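Local coordinates for protein Na Glutathione S-transferase 1 (Necator americanus, PDB 2ON7) that probably conjugates glutathione to electrophilic compounds in the human hookworm, at residues 44-48 against 49-53; 147-151 against 152-156. All coordinates share one frame; numbering follows the deposited sequence.

In the fold
Interaction 1 comes first along the chain, in the loop between helix 36-42 and strand 53-56 of the thioredoxin-like N-terminal domain; interaction 2 follows in the all-helical C-terminal domain, where the loop after helix 117-141 runs into helix 155-168. Interactions 1 and 2 lie on opposite sides of the chain's centre, with their centres about 29 Å apart and their nearest atoms about 11 Å apart. Residues 44-53 come within reach of the second subunit, chiefly through F48, and lead into strand 53-56. Residues 147-156 touch no other chain, but W155 packs on helix 64-75 as well as helix 82-109. The first loop thus lies against the partner subunit, the second where the two domains meet.

Interaction 1. Residues 44-48 against 49-53; sequences PDLPF and GQVPV
L46 is the bump of this local contact, pushed into the concave side of the chain as Q50 to V53 curl round it. With CG anti to the carbonyl carbon (chi1 -53°) and the chain extended beyond, its two methyls fill the hollow, spread between its two walls. CD1 lies 3.5 Å from Q50 O and 3.8 Å from V51 CG1, while CD2 turns to V53 CG2 at 3.9 Å. V53 answers with a knob of its own: the CG2 methyl settles into the notch between two neighbouring residues, 3.9 Å from L46 CB and 3.8 Å from P47 CD. V53 runs aslant both L46 and P47. What closes the curl is a tight turn over P47 and F48, whose backbone angles are near those of a type I beta turn; its G49 N to L46 O bond is weak, at 3.5 Å but fairly straight (160°). G49 then takes a positive phi of 58°, and the chain doubles back over the leucine.

The stretch ends in the cis-proline loop of the thioredoxin fold: the peptide before P52 is cis, and V53 enters the sheet, its backbone bonded to T7 of strand 4-9. In relatives this loop borders the glutathione site, and an aromatic from it plugs a pocket in the partner subunit; the place of F48 is consistent with such a lock-and-key contact. F39 of helix 36-42 touches L46 and V51, and Q60 and A62 of strand 59-62 pack against P47.

F48 swings outward from the turn, with P47 CB 4.1 Å above one face of its ring, toward the rim. Its ring meets F139 of the second subunit with planes nearly parallel, and Q94 of that subunit packs beside it.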
ATOM      1  N   PRO A  44       7.060 -10.718  18.278  1.00  9.25           N
ATOM      2  CA  PRO A  44       6.653 -12.046  17.807  1.00  9.14           C
ATOM      3  C   PRO A  44       5.143 -12.341  17.921  1.00  9.16           C
ATOM      4  O   PRO A  44       4.675 -13.334  17.352  1.00  9.08           O
ATOM      5  CB  PRO A  44       7.451 -13.006  18.713  1.00  8.32           C
ATOM      6  CG  PRO A  44       8.579 -12.230  19.189  1.00  9.02           C
ATOM      7  CD  PRO A  44       8.070 -10.822  19.347  1.00  9.13           C
ATOM      8  N   ASP A  45       4.404 -11.498  18.640  1.00  8.70           N
ATOM      9  CA  ASP A  45       2.968 -11.691  18.849  1.00  8.91           C
ATOM     10  C   ASP A  45       2.150 -10.843  17.889  1.00  9.37           C
ATOM     11  O   ASP A  45       0.909 -10.776  18.004  1.00  9.61           O
ATOM     12  CB  ASP A  45       2.555 -11.258  20.262  1.00  9.07           C
ATOM     13  CG  ASP A  45       2.908 -12.271  21.331  1.00  9.24           C
ATOM     14  OD1 ASP A  45       3.025 -13.485  21.010  1.00  8.89           O
ATOM     15  OD2 ASP A  45       3.034 -11.821  22.507  1.00  7.98           O
ATOM     16  N   LEU A  46       2.838 -10.141  16.991  1.00  8.60           N
ATOM     17  CA  LEU A  46       2.178  -9.222  16.102  1.00  8.25           C
ATOM     18  C   LEU A  46       2.064  -9.986  14.792  1.00  7.98           C
ATOM     19  O   LEU A  46       2.792 -10.946  14.606  1.00  8.13           O
ATOM     20  CB  LEU A  46       2.992  -7.932  15.968  1.00  8.36           C
ATOM     21  CG  LEU A  46       3.357  -7.253  17.301  1.00  9.54           C
ATOM     22  CD1 LEU A  46       4.025  -5.890  17.070  1.00  7.75           C
ATOM     23  CD2 LEU A  46       2.141  -7.100  18.241  1.00 11.43           C
ATOM     24  N   PRO A  47       1.105  -9.613  13.921  1.00  7.81           N
ATOM     25  CA  PRO A  47       0.843 -10.438  12.731  1.00  7.60           C
ATOM     26  C   PRO A  47       2.025 -10.525  11.757  1.00  8.06           C
ATOM     27  O   PRO A  47       2.284 -11.621  11.192  1.00  6.77           O
ATOM     28  CB  PRO A  47      -0.379  -9.754  12.090  1.00  7.93           C
ATOM     29  CG  PRO A  47      -1.078  -9.023  13.301  1.00  6.36           C
ATOM     30  CD  PRO A  47       0.138  -8.491  14.031  1.00  7.57           C
ATOM     31  N   PHE A  48       2.728  -9.390  11.591  1.00  7.72           N
ATOM     32  CA  PHE A  48       3.910  -9.307  10.743  1.00  7.75           C
ATOM     33  C   PHE A  48       5.174  -8.907  11.527  1.00  8.10           C
ATOM     34  O   PHE A  48       6.189  -8.518  10.946  1.00  8.18           O
ATOM     35  CB  PHE A  48       3.608  -8.411   9.534  1.00  8.35           C
ATOM     36  CG  PHE A  48       2.365  -8.849   8.781  1.00  8.11           C
ATOM     37  CD1 PHE A  48       1.252  -8.025   8.704  1.00  7.59           C
ATOM     38  CD2 PHE A  48       2.298 -10.136   8.222  1.00  9.06           C
ATOM     39  CE1 PHE A  48       0.113  -8.447   8.079  1.00  8.51           C
ATOM     40  CE2 PHE A  48       1.165 -10.574   7.578  1.00  8.84           C
ATOM     41  CZ  PHE A  48       0.061  -9.736   7.500  1.00  8.74           C
ATOM     42  N   GLY A  49       5.120  -9.083  12.849  1.00  8.31           N
ATOM     43  CA  GLY A  49       6.234  -8.727  13.744  1.00  8.57           C
ATOM     44  C   GLY A  49       6.601  -7.249  13.620  1.00  8.38           C
ATOM     45  O   GLY A  49       7.764  -6.895  13.504  1.00  8.22           O
ATOM     46  N   GLN A  50       5.595  -6.387  13.596  1.00  8.73           N
ATOM     47  CA  GLN A  50       5.808  -4.956  13.298  1.00  8.93           C
ATOM     48  C   GLN A  50       4.682  -4.106  13.834  1.00  8.05           C
ATOM     49  O   GLN A  50       3.543  -4.569  13.896  1.00  7.73           O
ATOM     50  CB  GLN A  50       5.899  -4.726  11.797  1.00  9.00           C
ATOM     51  CG  GLN A  50       6.320  -3.330  11.412  1.00 13.60           C
ATOM     52  CD  GLN A  50       7.746  -3.020  11.877  1.00 21.73           C
ATOM     53  OE1 GLN A  50       8.700  -3.088  11.079  1.00 23.31           O
ATOM     54  NE2 GLN A  50       7.905  -2.704  13.172  1.00 20.29           N
ATOM     55  N   VAL A  51       5.003  -2.855  14.173  1.00  7.49           N
ATOM     56  CA  VAL A  51       4.004  -1.884  14.554  1.00  6.43           C
ATOM     57  C   VAL A  51       3.780  -0.826  13.473  1.00  7.15           C
ATOM     58  O   VAL A  51       4.701  -0.544  12.686  1.00  6.31           O
ATOM     59  CB  VAL A  51       4.358  -1.190  15.878  1.00  6.60           C
ATOM     60  CG1 VAL A  51       4.103  -2.107  17.071  1.00  3.82           C
ATOM     61  CG2 VAL A  51       5.793  -0.654  15.843  1.00  5.07           C
ATOM     62  N   PRO A  52       2.583  -0.164  13.477  1.00  6.85           N
ATOM     63  CA  PRO A  52       1.436  -0.214  14.424  1.00  7.23           C
ATOM     64  C   PRO A  52       0.487  -1.437  14.324  1.00  7.58           C
ATOM     65  O   PRO A  52       0.269  -1.960  13.260  1.00  7.81           O
ATOM     66  CB  PRO A  52       0.651   1.054  14.044  1.00  7.03           C
ATOM     67  CG  PRO A  52       0.915   1.141  12.542  1.00  7.77           C
ATOM     68  CD  PRO A  52       2.368   0.840  12.419  1.00  5.70           C
ATOM     69  N   VAL A  53      -0.095  -1.858  15.438  1.00  7.99           N
ATOM     70  CA  VAL A  53      -1.123  -2.915  15.407  1.00  7.62           C
ATOM     71  C   VAL A  53      -2.412  -2.414  16.055  1.00  7.55           C
ATOM     72  O   VAL A  53      -2.377  -1.812  17.120  1.00  6.89           O
ATOM     73  CB  VAL A  53      -0.673  -4.263  16.109  1.00  6.95           C
ATOM     74  CG1 VAL A  53      -1.849  -5.208  16.189  1.00  9.20           C
ATOM     75  CG2 VAL A  53       0.464  -4.990  15.374  1.00  2.96           C
TER

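Interaction 2. Residues 147-151 against 152-156; sequences FLVGD and SLTWV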
ATOM      1  N   PHE A 147     -10.010  19.656  -0.261  1.00  9.29           N
ATOM      2  CA  PHE A 147      -9.755  18.259   0.181  1.00  9.59           C
ATOM      3  C   PHE A 147      -9.279  17.484  -1.026  1.00  9.92           C
ATOM      4  O   PHE A 147      -9.725  17.756  -2.149  1.00 11.15           O
ATOM      5  CB  PHE A 147     -11.026  17.585   0.691  1.00  9.05           C
ATOM      6  CG  PHE A 147     -11.610  18.209   1.922  1.00  7.90           C
ATOM      7  CD1 PHE A 147     -12.731  19.037   1.821  1.00  7.92           C
ATOM      8  CD2 PHE A 147     -11.078  17.930   3.183  1.00  4.94           C
ATOM      9  CE1 PHE A 147     -13.311  19.628   2.978  1.00  7.59           C
ATOM     10  CE2 PHE A 147     -11.632  18.479   4.323  1.00  6.22           C
ATOM     11  CZ  PHE A 147     -12.776  19.347   4.218  1.00  7.43           C
ATOM     12  N   LEU A 148      -8.398  16.523  -0.800  1.00 10.28           N
ATOM     13  CA  LEU A 148      -7.756  15.727  -1.865  1.00 11.04           C
ATOM     14  C   LEU A 148      -8.693  14.903  -2.767  1.00 11.12           C
ATOM     15  O   LEU A 148      -8.442  14.784  -3.972  1.00 10.62           O
ATOM     16  CB  LEU A 148      -6.663  14.823  -1.261  1.00 11.65           C
ATOM     17  CG  LEU A 148      -5.328  15.467  -0.833  1.00 10.37           C
ATOM     18  CD1 LEU A 148      -4.526  14.460  -0.074  1.00  9.36           C
ATOM     19  CD2 LEU A 148      -4.547  15.978  -2.025  1.00  7.16           C
ATOM     20  N   VAL A 149      -9.767  14.351  -2.195  1.00 11.90           N
ATOM     21  CA  VAL A 149     -10.818  13.668  -2.986  1.00 11.80           C
ATOM     22  C   VAL A 149     -12.208  14.043  -2.516  1.00 12.57           C
ATOM     23  O   VAL A 149     -12.478  14.045  -1.320  1.00 13.58           O
ATOM     24  CB  VAL A 149     -10.587  12.092  -3.171  1.00 11.56           C
ATOM     25  CG1 VAL A 149      -9.553  11.548  -2.241  1.00  9.95           C
ATOM     26  CG2 VAL A 149     -11.876  11.275  -3.143  1.00 11.39           C
ATOM     27  N   GLY A 150     -13.072  14.419  -3.455  1.00 12.07           N
ATOM     28  CA  GLY A 150     -14.432  14.812  -3.102  1.00 12.69           C
ATOM     29  C   GLY A 150     -14.445  16.177  -2.454  1.00 13.15           C
ATOM     30  O   GLY A 150     -13.595  17.039  -2.760  1.00 13.96           O
ATOM     31  N   ASP A 151     -15.381  16.393  -1.540  1.00 12.55           N
ATOM     32  CA  ASP A 151     -15.460  17.690  -0.880  1.00 12.63           C
ATOM     33  C   ASP A 151     -15.641  17.506   0.609  1.00 12.55           C
ATOM     34  O   ASP A 151     -16.265  18.344   1.292  1.00 13.43           O
ATOM     35  CB  ASP A 151     -16.629  18.507  -1.447  1.00 12.94           C
ATOM     36  CG  ASP A 151     -17.951  17.734  -1.421  1.00 12.48           C
ATOM     37  OD1 ASP A 151     -18.954  18.340  -1.823  1.00 14.15           O
ATOM     38  OD2 ASP A 151     -17.980  16.532  -1.011  1.00 12.71           O
ATOM     39  N   SER A 152     -15.103  16.404   1.101  1.00 11.45           N
ATOM     40  CA  SER A 152     -15.143  16.091   2.500  1.00 11.53           C
ATOM     41  C   SER A 152     -13.795  15.468   2.898  1.00 11.88           C
ATOM     42  O   SER A 152     -13.082  14.907   2.035  1.00 11.90           O
ATOM     43  CB  SER A 152     -16.305  15.131   2.778  1.00 10.80           C
ATOM     44  OG  SER A 152     -16.066  13.881   2.163  1.00 13.05           O
ATOM     45  N   LEU A 153     -13.450  15.571   4.185  1.00 11.80           N
ATOM     46  CA  LEU A 153     -12.251  14.942   4.743  1.00 11.70           C
ATOM     47  C   LEU A 153     -12.271  13.434   4.487  1.00 11.34           C
ATOM     48  O   LEU A 153     -13.291  12.775   4.681  1.00 12.12           O
ATOM     49  CB  LEU A 153     -12.162  15.233   6.273  1.00 12.47           C
ATOM     50  CG  LEU A 153     -11.048  14.736   7.233  1.00 13.44           C
ATOM     51  CD1 LEU A 153     -10.949  13.218   7.303  1.00 16.65           C
ATOM     52  CD2 LEU A 153      -9.635  15.278   6.872  1.00 16.27           C
ATOM     53  N   THR A 154     -11.143  12.905   4.031  1.00 10.94           N
ATOM     54  CA  THR A 154     -10.882  11.473   4.019  1.00 10.33           C
ATOM     55  C   THR A 154      -9.533  11.267   4.696  1.00 10.11           C
ATOM     56  O   THR A 154      -8.801  12.239   4.907  1.00 10.62           O
ATOM     57  CB  THR A 154     -10.804  10.897   2.577  1.00  9.57           C
ATOM     58  OG1 THR A 154      -9.610  11.366   1.947  1.00  9.92           O
ATOM     59  CG2 THR A 154     -12.021  11.284   1.728  1.00  8.57           C
ATOM     60  N   TRP A 155      -9.189  10.017   5.010  1.00  9.22           N
ATOM     61  CA  TRP A 155      -7.934   9.695   5.705  1.00  8.30           C
ATOM     62  C   TRP A 155      -6.634  10.110   5.016  1.00  9.65           C
ATOM     63  O   TRP A 155      -5.644  10.316   5.716  1.00 11.12           O
ATOM     64  CB  TRP A 155      -7.875   8.186   6.114  1.00  7.83           C
ATOM     65  CG  TRP A 155      -7.886   7.143   5.015  1.00  5.84           C
ATOM     66  CD1 TRP A 155      -8.975   6.705   4.297  1.00  5.67           C
ATOM     67  CD2 TRP A 155      -6.770   6.349   4.558  1.00  4.42           C
ATOM     68  NE1 TRP A 155      -8.587   5.720   3.409  1.00  5.44           N
ATOM     69  CE2 TRP A 155      -7.246   5.487   3.555  1.00  2.50           C
ATOM     70  CE3 TRP A 155      -5.405   6.299   4.900  1.00  7.71           C
ATOM     71  CZ2 TRP A 155      -6.404   4.589   2.871  1.00  7.30           C
ATOM     72  CZ3 TRP A 155      -4.560   5.393   4.238  1.00  6.17           C
ATOM     73  CH2 TRP A 155      -5.072   4.537   3.236  1.00  7.07           C
ATOM     74  N   VAL A 156      -6.567  10.176   3.671  1.00 10.64           N
ATOM     75  CA  VAL A 156      -5.328  10.683   3.036  1.00  9.55           C
ATOM     76  C   VAL A 156      -5.032  12.139   3.398  1.00  8.79           C
ATOM     77  O   VAL A 156      -3.872  12.502   3.534  1.00  8.93           O
ATOM     78  CB  VAL A 156      -5.300  10.729   1.485  1.00 10.01           C
ATOM     79  CG1 VAL A 156      -4.347   9.720   0.932  1.00 10.61           C
ATOM     80  CG2 VAL A 156      -6.644  10.788   0.863  1.00  8.80           C
TER
HETATM   81  O   HOH W   1     -14.971  12.994  -0.246  1.00 14.39           O
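F147 lays one ring face on the backbone of S152 and L153, a local contact that closes the loop leading from helix 117-141 into helix 155-168 of the C-terminal domain. S152 C stands 3.6 Å above the ring plane over its centre, and L153 N 3.4 Å above it, displaced toward the rim. The ring therefore lies along the peptide link rather than on a side chain; the side-chain touch is F147 CE2 against L153 CB, at 3.8 Å. K187 makes a cation-pi contact with the same ring.

Deeper in, L148 and V149 reach the first turn of the helix. L148 CD1 comes up to V156 CB at 4.1 Å, the two side chains crossing at about a right angle, and V149 CG1 approaches V156 CG2 more loosely, at 4.3 Å. T154 passes across V149, also nearly square on.

At the bend, polar atoms meet through water. One molecule donates to V149 O at 2.9 Å and is hydrogen-bonded to S152 OG at 2.8 Å. It bridges the bend at G150 and D151; S152 OG, lying between its backbone N and carbonyl carbon (chi1 67°), points to the water.

The carboxylate of D157, in the first turn of the helix, grips both halves of the loop: OD1 takes T154 N and OD2 takes L148 N, so the loop is fastened to the helix start at two points. L153, just before T154, also packs on L158. The T-x-x-D sequence from T154 to D157, in which the aspartate-to-T154 N bond is the half of the capping box seen, and the leucine pair spanning the helix start are typical of the N-capping box and hydrophobic staple found at this helix in glutathione S-transferases.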